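Local coordinates for protein cathepsin L Propeptide (Toxoplasma gondii, PDB 3F75) that is the propeptide of a cathepsin L, a small mainly helical inhibitor domain of the I29 family, bound here to another protein chain, at residues B[57-61]-B[62-66]; B[26-29]-B[30-34]; B[77-80]-B[81-84]; B[39-42]-B[43-47]. One frame throughout, in Å; residues are numbered along the deposited sequence. Where two conformers were deposited one is given.

Along the chain the order is interaction 2, interaction 4, interaction 1, interaction 3. Interaction 2 lies near the end of helix 18-32. Interactions 4 and 1 lie towards the two ends of helix 39-60, with centres about 27 Å apart on opposite sides of the chain's centre. Interaction 3 spans helix 78-84 and its N-cap. Two pairs touch. Interactions 2 and 4, centres about 14 Å apart, pack where Gln29 meets Lys42. Interactions 3 and 4, about 16 Å apart, are tied by salt bridges from Glu80 to Arg44 and Arg45. The first two helices are thus joined to the short last one, while interactions 1 and 3 also reach the other protein chain.

Interaction 1. Residues B[57-61]-B[62-66]; sequences HTHNQ and QGYSY
His59 and Tyr66 turn towards each other through uncommon first torsions. His59 has chi1 at -143°, away from the usual staggered values. Tyr66 has chi1 at 60°, with CG between the backbone N and the carbonyl carbon. Together with Tyr64 they form an aromatic cluster at the end of helix 39-60, where the chain turns towards strand 66-68. Tyr64 lies over one face of the His59 imidazole in an offset stack, with ring centroids 4.1 Å apart and planes at 29°. Tyr66 comes from another direction. Its OH sits at the imidazole edge, in the ring plane, 3.0 Å from His59 CE1. Tyr64 is held at its far end as well: its OH donates to Gln62 OE1 at 2.8 Å, from above the amide carbonyl plane.

The turn itself is closed by Gln62 N, which donates to His59 O at 3.0 Å. Gly63 leaves the helical path with positive phi. Three waters bridge the turn. One lies 2.7 Å from His59 ND1, at the imidazole edge, and donates to Asn60 OD1 and Tyr66 O. Another donates to His59 O and accepts from Tyr64 N at 2.8 Å. The third donates to Asn60 O and takes a weak bond from Gly63 N. Asn60 ND2 reaches Leu68 O, and Tyr66 pairs in an antiparallel ladder with a strand of the other protein chain.

The stack on one face and the water at ND1 would probably limit rotation of the buried His59 ring. The same water links the helix end to the strand at the interface.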
# COMPACT_ATOMS: atom_id res chain seq x y z
N HIS B 57 9.26 -19.54 -7.79
CA HIS B 57 10.47 -20.33 -7.85
C HIS B 57 11.32 -19.99 -9.07
O HIS B 57 12.53 -19.81 -8.95
CB HIS B 57 10.13 -21.80 -7.86
CG HIS B 57 11.32 -22.69 -8.04
ND1 HIS B 57 12.30 -22.81 -7.07
CD2 HIS B 57 11.69 -23.50 -9.05
CE1 HIS B 57 13.22 -23.67 -7.48
NE2 HIS B 57 12.88 -24.10 -8.68
N THR B 58 10.70 -19.95 -10.24
CA THR B 58 11.42 -19.60 -11.47
C THR B 58 12.02 -18.21 -11.41
O THR B 58 13.18 -18.00 -11.78
CB THR B 58 10.50 -19.68 -12.68
OG1 THR B 58 10.04 -21.02 -12.79
CG2 THR B 58 11.25 -19.30 -13.96
N HIS B 59 11.21 -17.25 -10.96
CA HIS B 59 11.65 -15.85 -10.84
C HIS B 59 12.90 -15.75 -9.97
O HIS B 59 13.88 -15.07 -10.32
CB HIS B 59 10.51 -15.02 -10.22
CG HIS B 59 10.39 -13.64 -10.77
ND1 HIS B 59 11.02 -12.56 -10.19
CD2 HIS B 59 9.70 -13.15 -11.84
CE1 HIS B 59 10.72 -11.46 -10.88
NE2 HIS B 59 9.92 -11.80 -11.87
N ASN B 60 12.88 -16.43 -8.83
CA ASN B 60 13.97 -16.32 -7.89
C ASN B 60 15.26 -16.97 -8.40
O ASN B 60 16.30 -16.77 -7.79
CB ASN B 60 13.58 -16.91 -6.52
CG ASN B 60 12.61 -16.03 -5.76
OD1 ASN B 60 12.52 -14.82 -6.00
ND2 ASN B 60 11.87 -16.64 -4.82
N GLN B 61 15.21 -17.72 -9.50
CA GLN B 61 16.43 -18.28 -10.13
C GLN B 61 17.05 -17.33 -11.16
O GLN B 61 18.15 -17.59 -11.67
CB GLN B 61 16.12 -19.61 -10.83
CG GLN B 61 15.73 -20.75 -9.90
CD GLN B 61 15.17 -21.96 -10.64
OE1 GLN B 61 14.63 -22.87 -10.02
NE2 GLN B 61 15.29 -21.97 -11.97
N GLN B 62 16.37 -16.23 -11.46
CA GLN B 62 16.71 -15.40 -12.61
C GLN B 62 17.64 -14.22 -12.28
O GLN B 62 18.06 -13.48 -13.17
CB GLN B 62 15.42 -14.97 -13.34
CG GLN B 62 14.81 -16.10 -14.25
CD GLN B 62 13.41 -15.80 -14.84
OE1 GLN B 62 12.56 -15.14 -14.22
NE2 GLN B 62 13.16 -16.33 -16.04
N GLY B 63 18.01 -14.06 -11.01
CA GLY B 63 19.00 -13.03 -10.64
C GLY B 63 18.53 -11.58 -10.64
O GLY B 63 19.30 -10.67 -10.92
N TYR B 64 17.27 -11.35 -10.29
CA TYR B 64 16.74 -9.99 -10.23
C TYR B 64 17.28 -9.25 -9.02
O TYR B 64 17.84 -9.87 -8.13
CB TYR B 64 15.23 -10.04 -10.13
CG TYR B 64 14.57 -10.63 -11.35
CD1 TYR B 64 14.63 -9.99 -12.58
CD2 TYR B 64 13.91 -11.83 -11.27
CE1 TYR B 64 14.02 -10.56 -13.70
CE2 TYR B 64 13.31 -12.39 -12.36
CZ TYR B 64 13.36 -11.76 -13.57
OH TYR B 64 12.73 -12.39 -14.62
N SER B 65 17.05 -7.94 -8.98
CA SER B 65 17.39 -7.09 -7.83
C SER B 65 16.47 -7.37 -6.65
O SER B 65 16.78 -6.98 -5.54
CB SER B 65 17.26 -5.60 -8.20
OG SER B 65 18.12 -5.27 -9.27
N TYR B 66 15.34 -8.03 -6.87
CA TYR B 66 14.39 -8.28 -5.79
C TYR B 66 13.96 -9.73 -5.85
O TYR B 66 14.02 -10.37 -6.90
CB TYR B 66 13.16 -7.36 -5.91
CG TYR B 66 12.43 -7.57 -7.20
CD1 TYR B 66 11.36 -8.46 -7.28
CD2 TYR B 66 12.90 -6.99 -8.40
CE1 TYR B 66 10.73 -8.72 -8.49
CE2 TYR B 66 12.25 -7.27 -9.63
CZ TYR B 66 11.18 -8.14 -9.65
OH TYR B 66 10.52 -8.45 -10.82
O HOH W 1 12.71 -12.83 -8.08
O HOH W 2 15.80 -13.45 -9.24
O HOH W 3 18.46 -15.32 -8.46

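Interaction 2. Residues B[26-29]-B[30-34]; sequences SSFQ and AMYAK. With EDO (1,2-ethanediol), chain F.
A Schellman motif, its inner bond weak, ends helix 18-32 and brings Gln29 back to Lys34. Ala33 has positive phi, and Lys34 N donates to Gln29 O at 3.0 Å, in the carbonyl plane and on a lone pair. The weak inner bond runs from Ala33 N to Ala30 O, 3.5 Å. The Gln29 side chain adds a second link. Its NE2 gives a nearly straight bond to Lys34 O at 2.9 Å, with the acceptor close to the amide plane. Gln29 CG also lies against this oxygen.

Phe28 works on another side of the helix. Its CG is anti to the backbone N, chi1 171°, and the ring leans across towards Tyr32 and Lys34. Phe28 CD1 meets Tyr32 CD2 at 3.5 Å; the ring planes are 61° apart. The aliphatic part of Lys34 also rests against Phe28, with CG 3.8 Å from CE2. Phe49 of the next helix meets the Phe28 ring too.

The lysine chain is bent at chi2, -89°, and carries NZ on to O1 of a 1,2-ethanediol, 2.9 Å away. This molecule probably comes from the crystallisation liquor. NZ also bonds to His72 O.

Gln29 thus grips the backbone N and O of Lys34 at once, so the chain just past the helix end is held at both its N-H and its carbonyl. The lysine is divided in use: its methylenes pack on an aromatic ring while its ammonium takes oxygen partners.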
# COMPACT_ATOMS: atom_id res chain seq x y z
N SER B 26 -0.96 -28.04 1.07
CA SER B 26 -1.43 -28.33 2.43
C SER B 26 -0.79 -27.43 3.46
O SER B 26 -1.47 -26.92 4.33
CB SER B 26 -1.18 -29.79 2.81
OG SER B 26 -1.86 -30.64 1.90
N SER B 27 0.52 -27.21 3.34
CA SER B 27 1.22 -26.27 4.18
C SER B 27 0.67 -24.83 4.03
O SER B 27 0.56 -24.09 5.01
CB SER B 27 2.72 -26.30 3.87
OG SER B 27 3.43 -25.47 4.75
N PHE B 28 0.38 -24.43 2.79
CA PHE B 28 -0.23 -23.14 2.48
C PHE B 28 -1.60 -23.04 3.17
O PHE B 28 -1.90 -22.03 3.80
CB PHE B 28 -0.38 -22.98 0.95
CG PHE B 28 -1.19 -21.79 0.51
CD1 PHE B 28 -0.64 -20.53 0.48
CD2 PHE B 28 -2.51 -21.94 0.11
CE1 PHE B 28 -1.37 -19.42 0.05
CE2 PHE B 28 -3.27 -20.85 -0.30
CZ PHE B 28 -2.70 -19.58 -0.33
N GLN B 29 -2.41 -24.08 3.05
CA GLN B 29 -3.74 -24.10 3.68
C GLN B 29 -3.62 -23.97 5.20
O GLN B 29 -4.37 -23.21 5.81
CB GLN B 29 -4.50 -25.38 3.33
CG GLN B 29 -5.05 -25.42 1.92
CD GLN B 29 -6.14 -26.46 1.74
OE1 GLN B 29 -5.88 -27.54 1.23
NE2 GLN B 29 -7.36 -26.13 2.16
N ALA B 30 -2.68 -24.69 5.79
CA ALA B 30 -2.46 -24.66 7.23
C ALA B 30 -1.95 -23.31 7.67
O ALA B 30 -2.45 -22.73 8.63
CB ALA B 30 -1.47 -25.76 7.67
N MET B 31 -0.93 -22.81 6.97
CA MET B 31 -0.30 -21.58 7.36
C MET B 31 -1.30 -20.41 7.29
O MET B 31 -1.31 -19.56 8.17
CB MET B 31 0.90 -21.30 6.46
CG MET B 31 1.68 -20.07 6.86
SD MET B 31 3.17 -19.94 5.87
CE MET B 31 4.08 -21.38 6.45
N TYR B 32 -2.12 -20.35 6.25
CA TYR B 32 -3.04 -19.20 6.13
C TYR B 32 -4.49 -19.52 6.47
O TYR B 32 -5.36 -18.68 6.28
CB TYR B 32 -2.93 -18.57 4.74
CG TYR B 32 -1.54 -18.09 4.44
CD1 TYR B 32 -1.00 -16.99 5.09
CD2 TYR B 32 -0.75 -18.75 3.51
CE1 TYR B 32 0.30 -16.55 4.81
CE2 TYR B 32 0.54 -18.33 3.24
CZ TYR B 32 1.05 -17.23 3.89
OH TYR B 32 2.35 -16.83 3.60
N ALA B 33 -4.75 -20.71 6.99
CA ALA B 33 -6.09 -21.11 7.36
C ALA B 33 -7.03 -20.96 6.18
O ALA B 33 -8.13 -20.43 6.31
CB ALA B 33 -6.60 -20.30 8.57
N LYS B 34 -6.57 -21.39 5.02
CA LYS B 34 -7.38 -21.35 3.81
C LYS B 34 -8.18 -22.64 3.71
O LYS B 34 -7.61 -23.74 3.73
CB LYS B 34 -6.51 -21.22 2.57
CG LYS B 34 -5.60 -20.01 2.56
CD LYS B 34 -6.28 -18.83 1.96
CE LYS B 34 -5.33 -17.65 1.82
NZ LYS B 34 -6.07 -16.51 1.20
C1 EDO F . -9.95 -16.42 0.20
O1 EDO F . -9.01 -16.33 1.29
C2 EDO F . -9.34 -17.17 -0.99
O2 EDO F . -8.65 -18.32 -0.50

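Interaction 3. Residues B[77-80]-B[81-84]; sequences SRDE and FRRK
Glu80 OE1 is gripped by Ser77 N and, from helix 39-60, by Arg45 NH1. The other oxygen, OE2, takes a salt bridge from Arg44 NH1, so the carboxylate is shared between the cap and helix 39-60. The bond from Ser77 N to Glu80 OE1 is 3.1 Å long and nearly straight, 174°. It meets OE1 on the anti side, somewhat out of the carboxylate plane. In return Glu80 N donates weakly to Ser77 OG at 3.3 Å. This exchange is a capping box, with Ser77 as N-cap of helix 78-84. Phe81 N then donates to Ser77 O at 2.9 Å in the regular helical pattern.

Asp79 is exposed and forms a salt bridge one turn on. Arg82 NH2 reaches Asp79 OD1 at 3.0 Å. The oxygen lies in the guanidinium plane, but the nitrogen comes from above the carboxylate plane, and the two groups stand 82° apart. A bend at chi3, 52°, brings the guanidinium beside the aspartate, the two side chains pointing the same way.

The Phe81 ring is buried, edge-to-face with Phe73 and with an aromatic side chain of the other protein chain. Arg78 makes salt bridges to acidic side chains of that chain.

The capping box gives partners to Ser77 N and, weakly, Glu80 N. The acidic groups in this first turn, Asp79 and Glu80, would probably suit the positive end of the helix dipole, and the Arg82 bridge adds a tie within the helix, beside the interface.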
# COMPACT_ATOMS: atom_id res chain seq x y z
N SER B 77 -5.45 -15.38 -8.73
CA SER B 77 -4.94 -14.98 -10.04
C SER B 77 -4.81 -13.48 -10.05
O SER B 77 -5.35 -12.79 -9.17
CB SER B 77 -5.93 -15.40 -11.12
OG SER B 77 -7.14 -14.67 -10.98
N ARG B 78 -4.13 -12.95 -11.06
CA ARG B 78 -3.97 -11.51 -11.20
C ARG B 78 -5.32 -10.79 -11.23
O ARG B 78 -5.50 -9.77 -10.56
CB ARG B 78 -3.17 -11.17 -12.44
CG ARG B 78 -3.16 -9.68 -12.74
CD ARG B 78 -2.04 -9.30 -13.68
NE ARG B 78 -2.13 -7.89 -14.07
CZ ARG B 78 -1.34 -7.30 -14.98
NH1 ARG B 78 -0.39 -7.99 -15.61
NH2 ARG B 78 -1.51 -6.01 -15.28
N ASP B 79 -6.28 -11.32 -11.98
CA ASP B 79 -7.60 -10.69 -12.09
C ASP B 79 -8.31 -10.61 -10.74
O ASP B 79 -8.89 -9.58 -10.40
CB ASP B 79 -8.48 -11.46 -13.07
CG ASP B 79 -8.19 -11.13 -14.53
OD1 ASP B 79 -7.58 -10.08 -14.86
OD2 ASP B 79 -8.63 -11.93 -15.38
N GLU B 80 -8.26 -11.70 -9.97
CA GLU B 80 -8.91 -11.73 -8.66
C GLU B 80 -8.22 -10.78 -7.68
O GLU B 80 -8.86 -10.05 -6.93
CB GLU B 80 -8.92 -13.15 -8.11
CG GLU B 80 -9.81 -14.07 -8.93
CD GLU B 80 -9.57 -15.56 -8.65
OE1 GLU B 80 -8.47 -15.94 -8.21
OE2 GLU B 80 -10.50 -16.35 -8.87
N PHE B 81 -6.90 -10.79 -7.72
CA PHE B 81 -6.08 -9.89 -6.90
C PHE B 81 -6.43 -8.42 -7.17
O PHE B 81 -6.70 -7.66 -6.24
CB PHE B 81 -4.61 -10.20 -7.18
CG PHE B 81 -3.65 -9.38 -6.37
CD1 PHE B 81 -3.68 -9.43 -4.99
CD2 PHE B 81 -2.68 -8.59 -7.00
CE1 PHE B 81 -2.77 -8.68 -4.23
CE2 PHE B 81 -1.77 -7.86 -6.25
CZ PHE B 81 -1.83 -7.89 -4.86
N ARG B 82 -6.47 -8.06 -8.44
CA ARG B 82 -6.75 -6.69 -8.87
C ARG B 82 -8.15 -6.25 -8.48
O ARG B 82 -8.36 -5.12 -8.06
CB ARG B 82 -6.63 -6.59 -10.40
CG ARG B 82 -7.13 -5.25 -11.02
CD ARG B 82 -6.92 -5.20 -12.55
NE ARG B 82 -7.49 -6.36 -13.23
CZ ARG B 82 -8.78 -6.53 -13.53
NH1 ARG B 82 -9.67 -5.60 -13.21
NH2 ARG B 82 -9.18 -7.64 -14.15
N ARG B 83 -9.11 -7.15 -8.64
CA ARG B 83 -10.51 -6.78 -8.51
C ARG B 83 -10.87 -6.48 -7.06
O ARG B 83 -11.75 -5.67 -6.81
CB ARG B 83 -11.43 -7.87 -9.09
CG ARG B 83 -11.61 -7.84 -10.61
CD ARG B 83 -12.83 -8.67 -11.04
NE ARG B 83 -12.75 -10.06 -10.57
CZ ARG B 83 -12.35 -11.11 -11.30
NH1 ARG B 83 -11.97 -10.97 -12.56
NH2 ARG B 83 -12.32 -12.31 -10.75
N LYS B 84 -10.21 -7.11 -6.10
CA LYS B 84 -10.69 -7.05 -4.71
C LYS B 84 -9.70 -6.61 -3.65
O LYS B 84 -10.12 -6.26 -2.54
CB LYS B 84 -11.27 -8.43 -4.32
CG LYS B 84 -12.55 -8.82 -5.05
CD LYS B 84 -13.82 -8.38 -4.35
CE LYS B 84 -14.12 -9.21 -3.09
NZ LYS B 84 -13.64 -8.56 -1.84

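Interaction 4. Residues B[39-42]-B[43-47]; sequences EEEK and QRRYA
Glu41 OE2 takes two bonds from Arg45, one turn further along helix 39-60. Arg45 NE donates at 2.7 Å and Arg45 NH2 at 3.1 Å, so both nitrogens of one guanidinium edge converge on a single oxygen. They come from the same face of the carboxylate: NE stands well above its plane, while NH2 approaches on the syn side. The oxygen itself lies close to the guanidinium plane. The two flat groups are turned 71° against each other.

Bends in both chains make this possible. Glu41 leaves with CG anti to its amide nitrogen but bends at chi2, 66°. Arg45 bends at chi2 too, -87°, and its CG passes 3.1 Å from Glu41 O. The backbone bond from Arg45 N to Glu41 O, 2.8 Å, runs alongside. Glu41 OE1 lies 4.1 Å from Arg44 CD, with no salt bridge to that arginine.

On another side Gln43 tucks its side chain back over the preceding turn. Its CG sits between the backbone N and carbonyl carbon, and lies 3.0 Å from Glu40 O.

Further out, Tyr36 packs on Glu41 and Arg45. Arg45 NH1 also donates to Asp75 O. Tyr46 turns to helix 18-32, where its OH bonds to Glu18.

The Arg45 guanidinium is thus split. NE and NH2 serve Glu41 of its own helix, while NH1 turns to the start of helix 78-84. Its charge is balanced by carboxylates on both sides, and one side chain joins the two helices.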
# COMPACT_ATOMS: atom_id res chain seq x y z
N GLU B 39 -15.42 -28.64 -3.68
CA GLU B 39 -14.26 -29.33 -4.24
C GLU B 39 -13.82 -28.65 -5.55
O GLU B 39 -12.63 -28.61 -5.84
CB GLU B 39 -14.54 -30.82 -4.46
CG GLU B 39 -13.29 -31.72 -4.75
CD GLU B 39 -12.16 -31.64 -3.71
OE1 GLU B 39 -12.42 -31.45 -2.50
OE2 GLU B 39 -10.98 -31.77 -4.10
N GLU B 40 -14.78 -28.07 -6.28
CA GLU B 40 -14.50 -27.30 -7.52
C GLU B 40 -13.63 -26.06 -7.23
O GLU B 40 -12.64 -25.79 -7.91
CB GLU B 40 -15.81 -27.00 -8.32
CG GLU B 40 -16.42 -28.41 -8.67
CD GLU B 40 -17.27 -29.06 -7.57
OE1 GLU B 40 -17.56 -28.42 -6.55
OE2 GLU B 40 -17.64 -30.23 -7.76
N GLU B 41 -13.98 -25.31 -6.18
CA GLU B 41 -13.16 -24.17 -5.74
C GLU B 41 -11.75 -24.63 -5.32
O GLU B 41 -10.76 -24.01 -5.72
CB GLU B 41 -13.88 -23.42 -4.61
CG GLU B 41 -13.20 -22.16 -4.02
CD GLU B 41 -13.10 -20.99 -4.99
OE1 GLU B 41 -13.53 -21.11 -6.16
OE2 GLU B 41 -12.60 -19.93 -4.57
N LYS B 42 -11.66 -25.70 -4.53
CA LYS B 42 -10.34 -26.19 -4.06
C LYS B 42 -9.43 -26.57 -5.22
O LYS B 42 -8.25 -26.20 -5.24
CB LYS B 42 -10.48 -27.36 -3.11
CG LYS B 42 -9.17 -27.79 -2.45
CD LYS B 42 -9.42 -28.94 -1.52
CE LYS B 42 -8.18 -29.37 -0.79
NZ LYS B 42 -8.56 -30.09 0.45
N GLN B 43 -9.97 -27.30 -6.19
CA GLN B 43 -9.19 -27.68 -7.37
C GLN B 43 -8.76 -26.44 -8.18
O GLN B 43 -7.63 -26.40 -8.64
CB GLN B 43 -9.91 -28.73 -8.24
CG GLN B 43 -11.22 -28.30 -8.85
CD GLN B 43 -12.08 -29.46 -9.45
OE1 GLN B 43 -12.15 -30.57 -8.90
NE2 GLN B 43 -12.77 -29.16 -10.54
N ARG B 44 -9.64 -25.44 -8.33
CA ARG B 44 -9.26 -24.18 -8.97
C ARG B 44 -8.14 -23.45 -8.21
O ARG B 44 -7.19 -22.97 -8.80
CB ARG B 44 -10.47 -23.24 -9.10
CG ARG B 44 -10.11 -21.81 -9.61
CD ARG B 44 -11.26 -20.76 -9.50
NE ARG B 44 -10.83 -19.42 -9.92
CZ ARG B 44 -10.58 -19.07 -11.19
NH1 ARG B 44 -10.18 -17.83 -11.47
NH2 ARG B 44 -10.71 -19.94 -12.19
N ARG B 45 -8.28 -23.37 -6.89
CA ARG B 45 -7.32 -22.68 -6.06
C ARG B 45 -5.98 -23.43 -6.00
O ARG B 45 -4.93 -22.81 -5.95
CB ARG B 45 -7.90 -22.47 -4.66
CG ARG B 45 -9.13 -21.60 -4.64
CD ARG B 45 -8.80 -20.12 -4.55
NE ARG B 45 -9.96 -19.37 -5.02
CZ ARG B 45 -9.96 -18.42 -5.93
NH1 ARG B 45 -8.83 -18.00 -6.49
NH2 ARG B 45 -11.10 -17.86 -6.29
N TYR B 46 -6.03 -24.75 -6.05
CA TYR B 46 -4.82 -25.55 -6.12
C TYR B 46 -4.05 -25.26 -7.41
O TYR B 46 -2.81 -25.09 -7.40
CB TYR B 46 -5.18 -27.03 -6.04
CG TYR B 46 -4.01 -27.99 -6.16
CD1 TYR B 46 -2.89 -27.85 -5.36
CD2 TYR B 46 -4.06 -29.06 -7.04
CE1 TYR B 46 -1.83 -28.73 -5.46
CE2 TYR B 46 -3.01 -29.95 -7.14
CZ TYR B 46 -1.88 -29.77 -6.34
OH TYR B 46 -0.82 -30.64 -6.41
N ALA B 47 -4.78 -25.20 -8.52
CA ALA B 47 -4.17 -24.94 -9.82
C ALA B 47 -3.54 -23.55 -9.86
O ALA B 47 -2.41 -23.40 -10.34
CB ALA B 47 -5.19 -25.10 -10.96